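PDB 4DGH: sulfate permease family protein from Vibrio cholerae, which probably transports anions across the membrane as a member of the SulP family, the piece crystallised here being its STAS domain. Local coordinates for residues E72-F77 with A100-L105; K83-G88 with S120-E125. One frame throughout, in Å; residues are numbered along the deposited sequence. Where two conformers were deposited one is given.

Interaction 1: E72-F77 with A100-L105; sequences EMIQSF and AGIVKL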
# COMPACT_ATOMS: atom_id res chain seq x y z
N GLU A 72 14.56 13.09 7.91
CA GLU A 72 14.47 13.76 6.61
C GLU A 72 13.06 14.31 6.42
O GLU A 72 12.92 15.46 6.02
CB GLU A 72 14.79 12.78 5.46
CG GLU A 72 14.62 13.41 4.08
CD GLU A 72 15.30 12.62 2.93
OE1 GLU A 72 15.20 11.35 2.89
OE2 GLU A 72 15.94 13.26 2.04
N MSE A 73 12.04 13.52 6.74
CA MSE A 73 10.66 14.01 6.67
C MSE A 73 10.42 15.25 7.52
O MSE A 73 9.82 16.21 7.08
CB MSE A 73 9.73 12.89 7.13
CG MSE A 73 8.34 13.18 6.58
SE MSE A 73 7.10 11.92 7.44
CE MSE A 73 5.34 12.31 6.70
N ILE A 74 10.88 15.22 8.76
CA ILE A 74 10.69 16.36 9.64
C ILE A 74 11.45 17.57 9.15
O ILE A 74 10.98 18.73 9.26
CB ILE A 74 11.16 16.00 11.07
CG1 ILE A 74 10.15 14.99 11.65
CG2 ILE A 74 11.20 17.27 11.92
CD1 ILE A 74 10.66 14.34 12.92
N GLN A 75 12.69 17.34 8.71
CA GLN A 75 13.49 18.43 8.09
C GLN A 75 12.74 19.10 6.92
O GLN A 75 12.74 20.29 6.80
CB GLN A 75 14.85 17.93 7.63
CG GLN A 75 15.80 17.83 8.81
CD GLN A 75 17.08 17.05 8.52
OE1 GLN A 75 17.19 16.36 7.50
NE2 GLN A 75 18.05 17.16 9.43
N SER A 76 12.13 18.28 6.08
CA SER A 76 11.40 18.76 4.94
C SER A 76 10.15 19.57 5.36
O SER A 76 9.83 20.55 4.72
CB SER A 76 11.04 17.61 3.98
OG SER A 76 9.84 16.95 4.42
N PHE A 77 9.50 19.24 6.49
CA PHE A 77 8.38 20.08 6.97
C PHE A 77 8.89 21.39 7.60
O PHE A 77 8.31 22.45 7.42
CB PHE A 77 7.51 19.30 8.02
CG PHE A 77 6.98 17.97 7.49
CD1 PHE A 77 6.71 17.81 6.12
CD2 PHE A 77 6.72 16.92 8.34
CE1 PHE A 77 6.18 16.60 5.62
CE2 PHE A 77 6.21 15.69 7.87
CZ PHE A 77 5.92 15.54 6.51
N ALA A 100 18.49 9.22 19.22
CA ALA A 100 18.76 9.53 17.84
C ALA A 100 18.74 10.99 17.48
O ALA A 100 19.14 11.33 16.36
CB ALA A 100 17.80 8.78 16.94
N GLY A 101 18.35 11.87 18.41
CA GLY A 101 18.26 13.28 18.10
C GLY A 101 16.93 13.74 17.48
O GLY A 101 16.82 14.89 16.99
N ILE A 102 15.92 12.88 17.46
CA ILE A 102 14.61 13.33 16.90
C ILE A 102 13.98 14.33 17.87
O ILE A 102 13.39 15.34 17.48
CB ILE A 102 13.66 12.17 16.56
CG1 ILE A 102 14.30 11.24 15.48
CG2 ILE A 102 12.31 12.69 16.08
CD1 ILE A 102 14.66 11.98 14.20
N VAL A 103 14.13 14.06 19.17
CA VAL A 103 13.50 14.95 20.17
C VAL A 103 14.14 16.33 20.06
O VAL A 103 13.44 17.32 20.05
CB VAL A 103 13.57 14.36 21.60
CG1 VAL A 103 13.19 15.41 22.65
CG2 VAL A 103 12.69 13.12 21.70
N LYS A 104 15.47 16.36 19.96
CA LYS A 104 16.22 17.60 19.70
C LYS A 104 15.62 18.31 18.54
O LYS A 104 15.31 19.49 18.65
CB LYS A 104 17.71 17.32 19.38
CG LYS A 104 18.48 18.59 19.03
CD LYS A 104 19.76 18.28 18.25
CE LYS A 104 20.49 19.58 17.96
NZ LYS A 104 21.91 19.27 17.71
N LEU A 105 15.41 17.59 17.44
CA LEU A 105 14.94 18.23 16.23
C LEU A 105 13.61 18.90 16.40
O LEU A 105 13.40 19.99 15.92
CB LEU A 105 14.82 17.16 15.15
CG LEU A 105 14.47 17.53 13.73
CD1 LEU A 105 15.32 18.74 13.31
CD2 LEU A 105 14.68 16.25 12.88

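Interaction 2: K83-G88 with S120-E125; sequences KVLISG and SAALTE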
# COMPACT_ATOMS: atom_id res chain seq x y z
N LYS A 83 5.55 23.58 12.17
CA LYS A 83 5.92 23.07 13.48
C LYS A 83 5.40 21.64 13.62
O LYS A 83 4.22 21.38 13.35
CB LYS A 83 5.25 23.96 14.54
CG LYS A 83 5.43 23.52 15.96
CD LYS A 83 4.92 24.62 16.93
CE LYS A 83 5.41 24.32 18.32
NZ LYS A 83 5.07 25.45 19.28
N VAL A 84 6.27 20.73 14.01
CA VAL A 84 5.96 19.33 14.03
C VAL A 84 5.88 18.88 15.48
O VAL A 84 6.84 19.18 16.27
CB VAL A 84 6.98 18.52 13.26
CG1 VAL A 84 6.70 17.00 13.40
CG2 VAL A 84 7.12 19.02 11.81
N LEU A 85 4.72 18.35 15.87
CA LEU A 85 4.60 17.67 17.16
C LEU A 85 4.63 16.15 16.92
O LEU A 85 4.19 15.69 15.88
CB LEU A 85 3.29 18.00 17.88
CG LEU A 85 3.04 19.37 18.53
CD1 LEU A 85 3.77 20.55 17.93
CD2 LEU A 85 1.58 19.65 18.86
N ILE A 86 5.09 15.39 17.93
CA ILE A 86 5.09 13.97 17.83
C ILE A 86 4.25 13.44 19.00
O ILE A 86 4.39 13.94 20.17
CB ILE A 86 6.51 13.50 17.95
CG1 ILE A 86 7.31 13.85 16.65
CG2 ILE A 86 6.54 12.01 18.30
CD1 ILE A 86 8.79 13.47 16.85
N SER A 87 3.41 12.45 18.75
CA SER A 87 2.66 11.81 19.86
C SER A 87 2.70 10.31 19.76
O SER A 87 2.89 9.79 18.70
CB SER A 87 1.19 12.25 19.83
OG SER A 87 0.52 11.93 18.60
N GLY A 88 2.48 9.64 20.90
CA GLY A 88 2.16 8.23 20.93
C GLY A 88 3.33 7.25 20.82
O GLY A 88 3.09 6.06 20.68
N SER A 120 -4.78 18.74 21.95
CA SER A 120 -5.10 19.81 22.91
C SER A 120 -4.07 20.96 22.85
O SER A 120 -4.40 22.18 22.67
CB SER A 120 -5.25 19.18 24.33
OG SER A 120 -5.25 20.25 25.27
N ALA A 121 -2.79 20.62 22.94
CA ALA A 121 -1.76 21.66 22.84
C ALA A 121 -1.78 22.42 21.52
O ALA A 121 -1.56 23.65 21.50
CB ALA A 121 -0.38 21.12 23.08
N ALA A 122 -2.03 21.73 20.42
CA ALA A 122 -1.99 22.41 19.12
C ALA A 122 -3.18 23.35 18.99
O ALA A 122 -3.05 24.52 18.50
CB ALA A 122 -2.11 21.38 17.97
N LEU A 123 -4.33 22.87 19.40
CA LEU A 123 -5.57 23.70 19.26
C LEU A 123 -5.43 24.93 20.15
O LEU A 123 -5.84 26.04 19.77
CB LEU A 123 -6.81 22.93 19.64
CG LEU A 123 -7.20 21.72 18.74
CD1 LEU A 123 -8.31 20.88 19.40
CD2 LEU A 123 -7.63 22.32 17.42
N THR A 124 -4.80 24.77 21.30
CA THR A 124 -4.54 25.91 22.19
C THR A 124 -3.56 26.93 21.58
O THR A 124 -3.78 28.15 21.67
CB THR A 124 -3.95 25.41 23.51
OG1 THR A 124 -4.96 24.65 24.19
CG2 THR A 124 -3.50 26.60 24.44
N GLU A 125 -2.48 26.43 20.97
CA GLU A 125 -1.52 27.30 20.29
C GLU A 125 -2.13 28.03 19.08
O GLU A 125 -1.90 29.23 18.86
CB GLU A 125 -0.29 26.51 19.86
CG GLU A 125 0.63 27.31 18.95
CD GLU A 125 2.05 26.73 18.89
OE1 GLU A 125 2.32 25.62 19.47
OE2 GLU A 125 2.91 27.38 18.26

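Interaction 1: E72-F77 with A100-L105
Ile74 and Leu105 mark the closest backbone approach between segment 72-77 of helix 64-78 and the start of helix 102-106 in segment 100-105, with their CA atoms 8.1 Å apart, a distance bridged by apolar side chains. Ile74 and Leu105 point toward each other from the two sides and run antiparallel alongside one another, each overlapping the other's flank. The CG2 methyl of Ile74 lies 3.7 Å from CG of Leu105 and 3.8 Å from its CD2, which also comes up against CB of Ile74. With CG1 beside its backbone N (chi1 -71°), Ile74 sends its two branches different ways: CG2 takes Leu105, while CD1, at the end of the longer branch, reaches CG2 of Ile102 at 3.9 Å. One beta-branched residue thus serves two partners a turn apart.

In the STAS fold, helices pack against a beta-sheet, and here helix 64-78 meets the short helix 102-106 beside that sheet. Gly101 sits at the turn between helices 91-99 and 102-106: it ends the first in a Schellman motif, at a positive phi of 86° where a CB would press on the carbonyl O before it, and is the N-cap of the next, its O accepting from Leu105 N. On another flank of helix 64-78, Met73 (deposited as selenomethionine) touches Phe38 and Phe77 touches Met42, both of helix 32-44. Ser76 OG donates to Met73 O at 2.8 Å, an oxygen that also takes Phe77 N.

Interaction 2: K83-G88 with S120-E125
A strand of the parallel STAS sheet, 83-87, here meets the C-terminal helix 115-128, whose segment 120-125 passes over one face of the sheet; CA of Leu85 and CA of Ala122 are 8.4 Å apart. At the buried end of the contact, CD2 of Leu85 reaches CB of Ala122 at 4.2 Å, a loose apolar touch in which the small alanine leaves room for the branched leucine. Toward the beginning of the strand the chemistry turns ionic. Lys83 and Glu125 reach toward one another, one from the strand and one from the helix, each with CG anti to its backbone N (chi1 176° and 171°). Beyond CG both chains stay extended, which carries the ammonium across to the carboxylate. Lys83 NZ donates to Glu125 OE1 at 2.8 Å, on the syn lone pair, and more weakly to OE2 at 3.1 Å, so both carboxylate oxygens share one ammonium group. Strand 51-55 pairs with 83-87 through backbone bonds, and its Ile51 touches both Leu85 and Glu125, while Tyr112 of the short strand 111-112 packs on Leu85 and Ala121.

Overall arrangement
Strand 83-87 ties the two contacts together: its Leu85 and Lys83 meet helix 115-128 in interaction 2, whereas Val84 and Ile86, pointing to the other face of the sheet, meet the helices of interaction 1. There CG2 of Ile102 packs on CD1 of Ile86 at 3.7 Å, and CB of Phe77 on CG2 of Val84 at 3.8 Å. Interaction 1 is a largely buried helix-helix contact and accordingly wholly apolar across its segments. Interaction 2 is only partly buried, joining a leucine-alanine touch inside to a salt bridge between partly exposed residues. Their segments alternate along the chain, and the two contacts lie on opposite faces of the sheet.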